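Side-chain contacts in prolyl endopeptidase (PDB 2BKL), which probably cleaves oligopeptides as a serine endopeptidase, cutting on the carboxyl side of proline and, far less readily, alanine: residues N79-Y84 against I152-G157; V408-E413 against A462-S467; M432-R437 against E514-Q519; K626-V631 against A639-R644. One frame throughout, in Å; residues are numbered along the deposited sequence.

Contact 1: residues N79-Y84 against I152-G157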
loop_
_atom_site.group_PDB
_atom_site.type_symbol
_atom_site.label_atom_id
_atom_site.label_comp_id
_atom_site.label_asym_id
_atom_site.label_seq_id
_atom_site.Cartn_x
_atom_site.Cartn_y
_atom_site.Cartn_z
ATOM N N ASN A 79 23.344 -1.802 -18.493
ATOM C CA ASN A 79 24.594 -2.156 -19.154
ATOM C C ASN A 79 24.592 -3.574 -19.740
ATOM O O ASN A 79 25.572 -4.316 -19.602
ATOM C CB ASN A 79 25.751 -1.946 -18.173
ATOM C CG ASN A 79 27.127 -1.922 -18.844
ATOM O OD1 ASN A 79 27.254 -1.688 -20.061
ATOM N ND2 ASN A 79 28.161 -2.171 -18.049
ATOM N N GLY A 80 23.503 -3.931 -20.408
ATOM C CA GLY A 80 23.407 -5.210 -21.092
ATOM C C GLY A 80 22.963 -6.382 -20.227
ATOM O O GLY A 80 22.747 -7.478 -20.738
ATOM N N ARG A 81 22.789 -6.139 -18.934
ATOM C CA ARG A 81 22.331 -7.156 -17.995
ATOM C C ARG A 81 20.889 -6.913 -17.611
ATOM O O ARG A 81 20.373 -5.796 -17.697
ATOM C CB ARG A 81 23.185 -7.120 -16.745
ATOM C CG ARG A 81 24.604 -7.555 -16.993
ATOM C CD ARG A 81 25.474 -7.534 -15.788
ATOM N NE ARG A 81 26.737 -8.174 -16.094
ATOM C CZ ARG A 81 27.730 -8.301 -15.235
ATOM N NH1 ARG A 81 27.657 -7.832 -13.996
ATOM N NH2 ARG A 81 28.831 -8.919 -15.624
ATOM N N PHE A 82 20.199 -7.971 -17.234
ATOM C CA PHE A 82 18.826 -7.935 -16.831
ATOM C C PHE A 82 18.723 -8.449 -15.420
ATOM O O PHE A 82 19.359 -9.450 -15.080
ATOM C CB PHE A 82 17.975 -8.840 -17.737
ATOM C CG PHE A 82 17.793 -8.322 -19.121
ATOM C CD1 PHE A 82 18.831 -8.373 -20.030
ATOM C CD2 PHE A 82 16.560 -7.849 -19.538
ATOM C CE1 PHE A 82 18.661 -7.914 -21.340
ATOM C CE2 PHE A 82 16.385 -7.404 -20.842
ATOM C CZ PHE A 82 17.446 -7.427 -21.728
ATOM N N PHE A 83 17.903 -7.793 -14.616
ATOM C CA PHE A 83 17.717 -8.116 -13.209
ATOM C C PHE A 83 16.235 -8.188 -12.926
ATOM O O PHE A 83 15.479 -7.296 -13.316
ATOM C CB PHE A 83 18.326 -7.036 -12.309
ATOM C CG PHE A 83 19.808 -6.878 -12.469
ATOM C CD1 PHE A 83 20.346 -6.188 -13.541
ATOM C CD2 PHE A 83 20.682 -7.472 -11.583
ATOM C CE1 PHE A 83 21.725 -6.079 -13.695
ATOM C CE2 PHE A 83 22.058 -7.342 -11.747
ATOM C CZ PHE A 83 22.552 -6.658 -12.781
ATOM N N TYR A 84 15.779 -9.223 -12.242
ATOM C CA TYR A 84 14.352 -9.466 -12.102
ATOM C C TYR A 84 14.113 -10.496 -11.009
ATOM O O TYR A 84 14.989 -11.326 -10.718
ATOM C CB TYR A 84 13.736 -9.926 -13.460
ATOM C CG TYR A 84 14.524 -11.069 -14.050
ATOM C CD1 TYR A 84 15.618 -10.821 -14.853
ATOM C CD2 TYR A 84 14.233 -12.391 -13.724
ATOM C CE1 TYR A 84 16.385 -11.832 -15.346
ATOM C CE2 TYR A 84 15.002 -13.415 -14.225
ATOM C CZ TYR A 84 16.082 -13.129 -15.024
ATOM O OH TYR A 84 16.877 -14.116 -15.546
ATOM N N ILE A 152 25.789 -5.850 -2.888
ATOM C CA ILE A 152 26.355 -7.078 -3.401
ATOM C C ILE A 152 27.050 -6.807 -4.717
ATOM O O ILE A 152 26.542 -6.045 -5.559
ATOM C CB ILE A 152 25.285 -8.201 -3.551
ATOM C CG1 ILE A 152 25.933 -9.505 -3.998
ATOM C CG2 ILE A 152 24.127 -7.773 -4.461
ATOM C CD1 ILE A 152 25.034 -10.744 -3.890
ATOM N N ASP A 153 28.197 -7.442 -4.904
ATOM C CA ASP A 153 28.908 -7.436 -6.170
ATOM C C ASP A 153 28.320 -8.531 -7.061
ATOM O O ASP A 153 28.315 -9.690 -6.691
ATOM C CB ASP A 153 30.390 -7.686 -5.910
ATOM C CG ASP A 153 31.199 -7.706 -7.170
ATOM O OD1 ASP A 153 31.470 -6.609 -7.715
ATOM O OD2 ASP A 153 31.559 -8.791 -7.704
ATOM N N VAL A 154 27.812 -8.151 -8.236
ATOM C CA VAL A 154 27.057 -9.071 -9.075
ATOM C C VAL A 154 27.918 -10.216 -9.617
ATOM O O VAL A 154 27.517 -11.374 -9.537
ATOM C CB VAL A 154 26.349 -8.285 -10.232
ATOM C CG1 VAL A 154 25.673 -9.228 -11.239
ATOM C CG2 VAL A 154 25.324 -7.333 -9.650
ATOM N N ASP A 155 29.103 -9.896 -10.114
ATOM C CA ASP A 155 29.935 -10.900 -10.764
ATOM C C ASP A 155 30.366 -11.996 -9.784
ATOM O O ASP A 155 30.337 -13.161 -10.112
ATOM C CB ASP A 155 31.189 -10.269 -11.356
ATOM C CG ASP A 155 30.927 -9.537 -12.657
ATOM O OD1 ASP A 155 29.920 -9.815 -13.329
ATOM O OD2 ASP A 155 31.718 -8.673 -13.086
ATOM N N SER A 156 30.698 -11.595 -8.564
ATOM C CA SER A 156 31.248 -12.505 -7.550
ATOM C C SER A 156 30.251 -13.013 -6.545
ATOM O O SER A 156 30.514 -14.012 -5.871
ATOM C CB SER A 156 32.364 -11.774 -6.790
ATOM O OG SER A 156 31.876 -10.739 -5.943
ATOM N N GLY A 157 29.124 -12.306 -6.407
ATOM C CA GLY A 157 28.159 -12.564 -5.354
ATOM C C GLY A 157 28.597 -12.187 -3.947
ATOM O O GLY A 157 27.914 -12.531 -2.981
#
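D155 OD1 is gripped by both terminal nitrogens of R81, in a salt bridge that ties two neighbouring antiparallel sheets of the N-terminal beta-propeller domain. The stronger bond, 2.7 Å from R81 NH2 to D155 OD1, enters the syn lone pair of the oxygen, with the acceptor 24° out of the guanidinium plane; that from R81 NH1 to the same OD1 is weak, at 3.1 Å and bent to 125°. Both donors share one oxygen, and the carboxylate and guanidinium planes stand 75° apart. R81 leaves strand 81-87 with an extended chain from CG to NE, long enough to carry its head to the turn that follows strand 148-153. There its NH1 also bonds to G132 O and its NE to Q100 OE1, fixing the group's rotation. With an alanine here, the D155 carboxylate would probably lose its charged mate, G132 O and Q100 OE1 a donor each, and a gap would open beside V154. Next to the bridge, V154 slides past R81 in the opposite direction, CG1 lying 3.7 Å from R81 NH1. The other methyl of the same valine, CG2, meets the F83 ring at its edge, 3.9 Å from F83 CE2.

Contact 2: residues V408-E413 against A462-S467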
loop_
_atom_site.group_PDB
_atom_site.type_symbol
_atom_site.label_atom_id
_atom_site.label_comp_id
_atom_site.label_asym_id
_atom_site.label_seq_id
_atom_site.Cartn_x
_atom_site.Cartn_y
_atom_site.Cartn_z
ATOM N N VAL A 408 -2.130 -20.220 -13.592
ATOM C CA VAL A 408 -2.843 -20.493 -12.352
ATOM C C VAL A 408 -3.909 -21.557 -12.666
ATOM O O VAL A 408 -4.570 -21.466 -13.692
ATOM C CB VAL A 408 -3.515 -19.188 -11.833
ATOM C CG1 VAL A 408 -4.331 -19.444 -10.589
ATOM C CG2 VAL A 408 -2.481 -18.120 -11.527
ATOM N N PRO A 409 -4.062 -22.578 -11.822
ATOM C CA PRO A 409 -5.027 -23.656 -12.097
ATOM C C PRO A 409 -6.456 -23.207 -11.803
ATOM O O PRO A 409 -7.013 -23.549 -10.760
ATOM C CB PRO A 409 -4.572 -24.778 -11.167
ATOM C CG PRO A 409 -3.930 -24.069 -10.032
ATOM C CD PRO A 409 -3.277 -22.847 -10.613
ATOM N N MET A 410 -7.039 -22.473 -12.739
ATOM C CA MET A 410 -8.395 -21.938 -12.619
ATOM C C MET A 410 -8.947 -21.759 -14.016
ATOM O O MET A 410 -8.189 -21.775 -14.981
ATOM C CB MET A 410 -8.353 -20.566 -11.949
ATOM C CG MET A 410 -7.343 -19.643 -12.644
ATOM S SD MET A 410 -7.604 -17.900 -12.589
ATOM C CE MET A 410 -9.368 -17.831 -12.645
ATOM N N ASN A 411 -10.261 -21.590 -14.130
ATOM C CA ASN A 411 -10.907 -21.341 -15.420
ATOM C C ASN A 411 -11.597 -19.993 -15.389
ATOM O O ASN A 411 -12.683 -19.873 -14.821
ATOM C CB ASN A 411 -11.919 -22.443 -15.741
ATOM C CG ASN A 411 -12.629 -22.220 -17.084
ATOM O OD1 ASN A 411 -12.392 -21.230 -17.793
ATOM N ND2 ASN A 411 -13.511 -23.155 -17.437
ATOM N N PRO A 412 -10.966 -18.971 -15.973
ATOM C CA PRO A 412 -11.495 -17.598 -15.919
ATOM C C PRO A 412 -12.899 -17.438 -16.508
ATOM O O PRO A 412 -13.630 -16.538 -16.067
ATOM C CB PRO A 412 -10.481 -16.787 -16.736
ATOM C CG PRO A 412 -9.246 -17.623 -16.775
ATOM C CD PRO A 412 -9.683 -19.034 -16.711
ATOM N N GLU A 413 -13.279 -18.291 -17.457
ATOM C CA GLU A 413 -14.576 -18.185 -18.133
ATOM C C GLU A 413 -15.769 -18.511 -17.243
ATOM O O GLU A 413 -16.924 -18.244 -17.599
ATOM C CB GLU A 413 -14.603 -19.106 -19.365
ATOM C CG GLU A 413 -13.531 -18.775 -20.396
ATOM C CD GLU A 413 -13.582 -17.323 -20.861
ATOM O OE1 GLU A 413 -14.627 -16.917 -21.435
ATOM O OE2 GLU A 413 -12.585 -16.578 -20.642
ATOM N N ALA A 462 -8.393 -3.411 -10.353
ATOM C CA ALA A 462 -8.628 -4.823 -10.724
ATOM C C ALA A 462 -7.367 -5.692 -10.704
ATOM O O ALA A 462 -6.911 -6.247 -11.748
ATOM C CB ALA A 462 -9.292 -4.870 -12.134
ATOM N N ASN A 463 -6.777 -5.803 -9.532
ATOM C CA ASN A 463 -5.659 -6.690 -9.265
ATOM C C ASN A 463 -6.192 -8.123 -9.276
ATOM O O ASN A 463 -7.325 -8.391 -8.884
ATOM C CB ASN A 463 -5.056 -6.404 -7.873
ATOM C CG ASN A 463 -4.276 -5.080 -7.799
ATOM O OD1 ASN A 463 -3.507 -4.733 -8.708
ATOM N ND2 ASN A 463 -4.473 -4.341 -6.701
ATOM N N PHE A 464 -5.384 -9.060 -9.738
ATOM C CA PHE A 464 -5.731 -10.475 -9.583
ATOM C C PHE A 464 -5.344 -10.962 -8.200
ATOM O O PHE A 464 -4.181 -10.883 -7.782
ATOM C CB PHE A 464 -5.060 -11.343 -10.647
ATOM C CG PHE A 464 -5.397 -12.804 -10.506
ATOM C CD1 PHE A 464 -6.654 -13.257 -10.826
ATOM C CD2 PHE A 464 -4.453 -13.716 -10.008
ATOM C CE1 PHE A 464 -6.983 -14.612 -10.685
ATOM C CE2 PHE A 464 -4.777 -15.064 -9.860
ATOM C CZ PHE A 464 -6.027 -15.506 -10.197
ATOM N N ARG A 465 -6.329 -11.527 -7.500
ATOM C CA ARG A 465 -6.089 -12.151 -6.225
ATOM C C ARG A 465 -6.625 -13.574 -6.314
ATOM O O ARG A 465 -7.835 -13.780 -6.380
ATOM C CB ARG A 465 -6.840 -11.405 -5.122
ATOM C CG ARG A 465 -6.228 -10.092 -4.654
ATOM C CD ARG A 465 -7.002 -9.515 -3.438
ATOM N NE ARG A 465 -6.454 -8.261 -2.906
ATOM C CZ ARG A 465 -6.117 -8.029 -1.625
ATOM N NH1 ARG A 465 -6.251 -8.956 -0.672
ATOM N NH2 ARG A 465 -5.637 -6.835 -1.288
ATOM N N SER A 466 -5.747 -14.558 -6.300
ATOM C CA SER A 466 -6.215 -15.938 -6.313
ATOM C C SER A 466 -6.927 -16.314 -5.008
ATOM O O SER A 466 -7.703 -17.264 -4.983
ATOM C CB SER A 466 -5.057 -16.892 -6.573
ATOM O OG SER A 466 -4.128 -16.857 -5.526
ATOM N N SER A 467 -6.699 -15.532 -3.955
ATOM C CA SER A 467 -7.290 -15.809 -2.655
ATOM C C SER A 467 -8.808 -15.815 -2.629
ATOM O O SER A 467 -9.384 -16.418 -1.746
ATOM C CB SER A 467 -6.767 -14.843 -1.591
ATOM O OG SER A 467 -7.159 -13.499 -1.863
#
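The F464 ring is met obliquely by M410 and V408, neither squarely over a face nor at the edge. Over one face lies the backbone N of S466, two residues on, 3.7 Å above the plane and displaced from the ring centre. M410 SD lies 3.7 Å from F464 CZ and almost as near F464 CE1, a Met-aromatic contact in which the sulfur is 4.8 Å from the ring centroid and 63° off the ring normal. The neighbouring corner of the ring, CE2, takes V408 CG2 at 4.2 Å. F464 reaches both because its CG is anti to the backbone N (chi1 180°), which carries the ring out toward the 408-413 loop, where the valine and methionine side chains slide past it in the opposite direction. This is a loop-to-loop contact: 408-413 runs from the last strand of the propeller, 400-405, into strand 415-423 at the margin of the alpha/beta-hydrolase sheet, while 462-467 leads from strand 448-451 to helix 469-473. P387, on propeller strand 386-394, touches both V408 and F464, and L66 of helix 56-67 also packs on V408. Between V408 and M410, P409 centres an inverse gamma turn, with a weak 2.8 Å bond from M410 N to V408 O. Further on, N411 OD1 accepts from E413 N at 3.1 Å, closing an Asx turn.

Contact 3: residues M432-R437 against E514-Q519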
loop_
_atom_site.group_PDB
_atom_site.type_symbol
_atom_site.label_atom_id
_atom_site.label_comp_id
_atom_site.label_asym_id
_atom_site.label_seq_id
_atom_site.Cartn_x
_atom_site.Cartn_y
_atom_site.Cartn_z
ATOM N N MET A 432 -18.114 0.704 -7.987
ATOM C CA MET A 432 -17.829 -0.546 -7.291
ATOM C C MET A 432 -17.673 -1.663 -8.306
ATOM O O MET A 432 -18.468 -1.759 -9.266
ATOM C CB MET A 432 -18.934 -0.875 -6.275
ATOM C CG MET A 432 -18.712 -2.182 -5.567
ATOM S SD MET A 432 -19.704 -2.338 -4.032
ATOM C CE MET A 432 -21.332 -2.067 -4.604
ATOM N N PHE A 433 -16.662 -2.511 -8.133
ATOM C CA PHE A 433 -16.533 -3.764 -8.869
ATOM C C PHE A 433 -17.217 -4.889 -8.134
ATOM O O PHE A 433 -17.121 -4.987 -6.914
ATOM C CB PHE A 433 -15.062 -4.133 -9.073
ATOM C CG PHE A 433 -14.248 -3.130 -9.833
ATOM C CD1 PHE A 433 -14.422 -2.971 -11.201
ATOM C CD2 PHE A 433 -13.263 -2.370 -9.191
ATOM C CE1 PHE A 433 -13.655 -2.050 -11.921
ATOM C CE2 PHE A 433 -12.483 -1.488 -9.915
ATOM C CZ PHE A 433 -12.677 -1.315 -11.250
ATOM N N VAL A 434 -17.924 -5.744 -8.869
ATOM C CA VAL A 434 -18.603 -6.892 -8.293
ATOM C C VAL A 434 -18.214 -8.119 -9.080
ATOM O O VAL A 434 -18.395 -8.165 -10.302
ATOM C CB VAL A 434 -20.135 -6.715 -8.235
ATOM C CG1 VAL A 434 -20.751 -7.874 -7.450
ATOM C CG2 VAL A 434 -20.520 -5.390 -7.589
ATOM N N VAL A 435 -17.672 -9.116 -8.396
ATOM C CA VAL A 435 -17.098 -10.299 -9.046
ATOM C C VAL A 435 -17.806 -11.537 -8.527
ATOM O O VAL A 435 -18.032 -11.706 -7.329
ATOM C CB VAL A 435 -15.568 -10.420 -8.733
ATOM C CG1 VAL A 435 -14.948 -11.534 -9.551
ATOM C CG2 VAL A 435 -14.841 -9.073 -8.972
ATOM N N HIS A 436 -18.186 -12.423 -9.435
ATOM C CA HIS A 436 -18.892 -13.639 -9.052
ATOM C C HIS A 436 -18.901 -14.632 -10.201
ATOM O O HIS A 436 -18.612 -14.291 -11.339
ATOM C CB HIS A 436 -20.331 -13.324 -8.634
ATOM C CG HIS A 436 -21.060 -12.494 -9.632
ATOM N ND1 HIS A 436 -21.678 -13.028 -10.752
ATOM C CD2 HIS A 436 -21.278 -11.162 -9.687
ATOM C CE1 HIS A 436 -22.221 -12.049 -11.455
ATOM N NE2 HIS A 436 -21.992 -10.909 -10.829
ATOM N N ARG A 437 -19.286 -15.873 -9.903
ATOM C CA ARG A 437 -19.530 -16.842 -10.973
ATOM C C ARG A 437 -20.628 -16.338 -11.903
ATOM O O ARG A 437 -21.613 -15.726 -11.462
ATOM C CB ARG A 437 -19.959 -18.194 -10.406
ATOM C CG ARG A 437 -18.859 -18.987 -9.741
ATOM C CD ARG A 437 -19.327 -20.304 -9.194
ATOM N NE ARG A 437 -19.687 -21.171 -10.309
ATOM C CZ ARG A 437 -18.792 -21.872 -11.022
ATOM N NH1 ARG A 437 -17.491 -21.862 -10.714
ATOM N NH2 ARG A 437 -19.204 -22.592 -12.059
ATOM N N GLU A 514 -25.544 -1.340 1.477
ATOM C CA GLU A 514 -26.978 -1.253 1.222
ATOM C C GLU A 514 -27.274 -1.603 -0.248
ATOM O O GLU A 514 -28.266 -2.275 -0.547
ATOM C CB GLU A 514 -27.510 0.140 1.511
ATOM C CG GLU A 514 -27.559 0.485 2.999
ATOM C CD GLU A 514 -27.788 1.983 3.261
ATOM O OE1 GLU A 514 -27.333 2.850 2.483
ATOM O OE2 GLU A 514 -28.482 2.294 4.242
ATOM N N TYR A 515 -26.423 -1.148 -1.160
ATOM C CA TYR A 515 -26.611 -1.433 -2.587
ATOM C C TYR A 515 -26.579 -2.942 -2.869
ATOM O O TYR A 515 -27.411 -3.463 -3.608
ATOM C CB TYR A 515 -25.529 -0.737 -3.409
ATOM C CG TYR A 515 -25.553 -1.092 -4.867
ATOM C CD1 TYR A 515 -24.857 -2.191 -5.358
ATOM C CD2 TYR A 515 -26.295 -0.359 -5.781
ATOM C CE1 TYR A 515 -24.908 -2.552 -6.692
ATOM C CE2 TYR A 515 -26.311 -0.676 -7.096
ATOM C CZ TYR A 515 -25.604 -1.764 -7.577
ATOM O OH TYR A 515 -25.663 -2.129 -8.905
ATOM N N LEU A 516 -25.640 -3.665 -2.284
ATOM C CA LEU A 516 -25.516 -5.098 -2.529
ATOM C C LEU A 516 -26.760 -5.853 -2.086
ATOM O O LEU A 516 -27.138 -6.854 -2.694
ATOM C CB LEU A 516 -24.259 -5.644 -1.872
ATOM C CG LEU A 516 -22.961 -5.101 -2.448
ATOM C CD1 LEU A 516 -21.794 -5.397 -1.542
ATOM C CD2 LEU A 516 -22.697 -5.711 -3.806
ATOM N N VAL A 517 -27.417 -5.367 -1.042
ATOM C CA VAL A 517 -28.681 -5.959 -0.594
ATOM C C VAL A 517 -29.825 -5.533 -1.539
ATOM O O VAL A 517 -30.645 -6.386 -1.955
ATOM C CB VAL A 517 -28.948 -5.556 0.858
ATOM C CG1 VAL A 517 -30.304 -6.096 1.312
ATOM C CG2 VAL A 517 -27.867 -6.108 1.740
ATOM N N GLN A 518 -29.919 -4.237 -1.852
ATOM C CA GLN A 518 -30.962 -3.726 -2.749
ATOM C C GLN A 518 -30.961 -4.462 -4.083
ATOM O O GLN A 518 -32.044 -4.764 -4.636
ATOM C CB GLN A 518 -30.727 -2.229 -3.039
ATOM C CG GLN A 518 -31.015 -1.226 -1.950
ATOM C CD GLN A 518 -30.284 0.163 -2.131
ATOM O OE1 GLN A 518 -29.508 0.428 -3.112
ATOM N NE2 GLN A 518 -30.508 1.037 -1.150
ATOM N N GLN A 519 -29.767 -4.740 -4.609
ATOM C CA GLN A 519 -29.589 -5.382 -5.904
ATOM C C GLN A 519 -29.589 -6.916 -5.872
ATOM O O GLN A 519 -29.272 -7.559 -6.868
ATOM C CB GLN A 519 -28.310 -4.854 -6.596
ATOM C CG GLN A 519 -28.431 -3.442 -7.098
ATOM C CD GLN A 519 -29.522 -3.291 -8.057
ATOM O OE1 GLN A 519 -29.714 -4.158 -8.908
ATOM N NE2 GLN A 519 -30.306 -2.234 -7.904
#
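The methyl of M432 is the centre of this contact, touching Y515 and L516 at once where helix 503-518 packs on strand 429-437 of the alpha/beta-hydrolase sheet. M432 CE stands 3.6 Å from Y515 CD1, approaching the ring obliquely, and 4.0 Å from L516 CD2. The thioether starts out extended, CG anti to the backbone N (chi1 178°), and then bends at its last torsion (chi3 55°), which turns the methyl in between the tyrosine and the leucine. Two residues along the strand, V434 CG2 adds a looser contact with L516 CD2 at 4.4 Å. No hydrogen bond crosses between the segments; the join is wholly apolar, with the axes of strand 432-437 and helix 514-518 11.8 Å apart at their closest and 47° between their directions. Around this first shell the sheet supplies the floor: A479 of strand 477-481 touches both M432 and L516, L450 packs on M432 and T448 on L516, while V420 and Y422 of the edge strand 415-423 touch Y515. Y521, just beyond the helix, touches both V434 and L516. Backbone hydrogen bonds between M432 and V420, and between F433 and V480, tie the strand to its two neighbours. The tyrosine ring is backed from its own segment, where Q519 CG lies 3.3 Å above one face, nearer the ring's margin than its middle.

Contact 4: residues K626-V631 against A639-R644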
loop_
_atom_site.group_PDB
_atom_site.type_symbol
_atom_site.label_atom_id
_atom_site.label_comp_id
_atom_site.label_asym_id
_atom_site.label_seq_id
_atom_site.Cartn_x
_atom_site.Cartn_y
_atom_site.Cartn_z
ATOM N N LYS A 626 -7.027 -3.084 22.087
ATOM C CA LYS A 626 -8.047 -2.313 22.800
ATOM C C LYS A 626 -9.445 -2.520 22.188
ATOM O O LYS A 626 -10.444 -2.624 22.923
ATOM C CB LYS A 626 -7.698 -0.841 22.849
ATOM C CG LYS A 626 -6.429 -0.512 23.647
ATOM C CD LYS A 626 -6.439 0.882 24.242
ATOM C CE LYS A 626 -6.577 1.973 23.223
ATOM N NZ LYS A 626 -6.415 3.340 23.842
ATOM N N PHE A 627 -9.528 -2.545 20.856
ATOM C CA PHE A 627 -10.819 -2.683 20.209
ATOM C C PHE A 627 -11.400 -4.057 20.459
ATOM O O PHE A 627 -12.583 -4.156 20.756
ATOM C CB PHE A 627 -10.704 -2.377 18.714
ATOM C CG PHE A 627 -12.022 -2.274 18.000
ATOM C CD1 PHE A 627 -12.805 -1.143 18.142
ATOM C CD2 PHE A 627 -12.488 -3.315 17.185
ATOM C CE1 PHE A 627 -13.982 -1.002 17.435
ATOM C CE2 PHE A 627 -13.690 -3.197 16.504
ATOM C CZ PHE A 627 -14.440 -2.061 16.644
ATOM N N VAL A 628 -10.599 -5.118 20.338
ATOM C CA VAL A 628 -11.127 -6.478 20.576
ATOM C C VAL A 628 -11.617 -6.616 22.009
ATOM O O VAL A 628 -12.666 -7.219 22.265
ATOM C CB VAL A 628 -10.158 -7.607 20.178
ATOM C CG1 VAL A 628 -9.171 -7.934 21.236
ATOM C CG2 VAL A 628 -10.964 -8.877 19.825
ATOM N N ALA A 629 -10.891 -6.033 22.962
ATOM C CA ALA A 629 -11.334 -6.043 24.341
ATOM C C ALA A 629 -12.678 -5.358 24.520
ATOM O O ALA A 629 -13.570 -5.884 25.177
ATOM C CB ALA A 629 -10.312 -5.379 25.223
ATOM N N ALA A 630 -12.858 -4.224 23.857
ATOM C CA ALA A 630 -14.113 -3.474 23.939
ATOM C C ALA A 630 -15.289 -4.274 23.344
ATOM O O ALA A 630 -16.378 -4.301 23.892
ATOM C CB ALA A 630 -13.954 -2.133 23.251
ATOM N N VAL A 631 -15.052 -4.945 22.227
ATOM C CA VAL A 631 -16.103 -5.715 21.573
ATOM C C VAL A 631 -16.449 -6.993 22.374
ATOM O O VAL A 631 -17.630 -7.320 22.566
ATOM C CB VAL A 631 -15.721 -6.022 20.114
ATOM C CG1 VAL A 631 -16.707 -6.965 19.480
ATOM C CG2 VAL A 631 -15.631 -4.731 19.320
ATOM N N ALA A 639 -21.854 -12.169 19.584
ATOM C CA ALA A 639 -21.071 -12.572 18.420
ATOM C C ALA A 639 -19.605 -12.731 18.762
ATOM O O ALA A 639 -19.056 -12.012 19.612
ATOM C CB ALA A 639 -21.229 -11.556 17.305
ATOM N N THR A 640 -18.968 -13.678 18.079
ATOM C CA THR A 640 -17.574 -13.983 18.308
ATOM C C THR A 640 -16.707 -12.772 17.983
ATOM O O THR A 640 -17.043 -11.996 17.088
ATOM C CB THR A 640 -17.128 -15.175 17.476
ATOM O OG1 THR A 640 -18.027 -16.284 17.626
ATOM C CG2 THR A 640 -15.838 -15.713 18.028
ATOM N N ALA A 641 -15.620 -12.599 18.723
ATOM C CA ALA A 641 -14.651 -11.525 18.456
ATOM C C ALA A 641 -13.278 -12.097 18.779
ATOM O O ALA A 641 -13.018 -12.420 19.931
ATOM C CB ALA A 641 -14.958 -10.298 19.296
ATOM N N LEU A 642 -12.434 -12.272 17.766
ATOM C CA LEU A 642 -11.184 -13.003 17.865
ATOM C C LEU A 642 -10.020 -12.125 17.516
ATOM O O LEU A 642 -10.117 -11.357 16.560
ATOM C CB LEU A 642 -11.210 -14.221 16.924
ATOM C CG LEU A 642 -12.363 -15.209 17.107
ATOM C CD1 LEU A 642 -12.354 -16.272 16.041
ATOM C CD2 LEU A 642 -12.326 -15.851 18.468
ATOM N N LEU A 643 -8.921 -12.244 18.255
ATOM C CA LEU A 643 -7.680 -11.575 17.938
ATOM C C LEU A 643 -6.646 -12.616 17.517
ATOM O O LEU A 643 -6.135 -13.361 18.340
ATOM C CB LEU A 643 -7.180 -10.767 19.154
ATOM C CG LEU A 643 -5.817 -10.080 18.983
ATOM C CD1 LEU A 643 -5.841 -9.008 17.915
ATOM C CD2 LEU A 643 -5.349 -9.474 20.310
ATOM N N ARG A 644 -6.353 -12.667 16.229
ATOM C CA ARG A 644 -5.349 -13.549 15.662
ATOM C C ARG A 644 -4.046 -12.779 15.438
ATOM O O ARG A 644 -4.057 -11.787 14.707
ATOM C CB ARG A 644 -5.874 -14.056 14.349
ATOM C CG ARG A 644 -5.006 -15.100 13.650
ATOM C CD ARG A 644 -5.407 -15.279 12.199
ATOM N NE ARG A 644 -4.742 -16.371 11.529
ATOM C CZ ARG A 644 -3.532 -16.317 10.977
ATOM N NH1 ARG A 644 -2.793 -15.232 11.004
ATOM N NH2 ARG A 644 -3.060 -17.403 10.393
#
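V628 sets its two methyl groups against different parts of strand 641-646. CG1 reaches L643 CB at 4.0 Å, the valine and leucine side chains crossing at about a right angle, while CG2 rests on the backbone, 4.1 Å from both A641 O and L642 C. With chi1 at 84°, CG1 sits between the backbone N and the carbonyl carbon and CG2 is anti to the N, which spreads the two methyls along the near side of the strand. One turn further along the helix, V631 CG1 packs on the methyl of A641, 3.8 Å from A641 CB. Helix 622-632 and strand 641-646 are the last two elements of a beta-alpha-beta unit that begins with strand 607-613, in the alpha/beta-hydrolase domain. The axes of helix 626-631 and strand 641-644 come within 8.4 Å, with 157° between their directions; the small A641 side chain is consistent with so close an approach. L642 starts out away from the helix, and its side chain touches H45 and A46 of helix 33-51. W38 of that helix touches V628 as well. A641 O also accepts a hydrogen bond from Q632 NE2, and V631 CG2 lies 3.7 Å above one face of the F627 ring, off its centre.

Overall arrangement
Contact 1 lies within the N-terminal propeller, where it ties the sheet containing strand 81-87 to that containing strand 148-153. Contact 2, its centre about 33 Å away, joins the segment that passes from propeller to hydrolase domain to a loop of the latter. Contacts 3 and 4 pack helices against the same eight-stranded sheet, contact 3 on strand 429-437 near one margin and contact 4 on the outermost strand 641-646 at the other, centres about 28 Å apart; this hydrolase domain holds the probable catalytic triad. Along the chain contact 1 closes first, contacts 2 and 3 alternate their segments, and contact 4 comes last. Contacts 2 and 3 come within about 5 Å at their nearest atoms without touching.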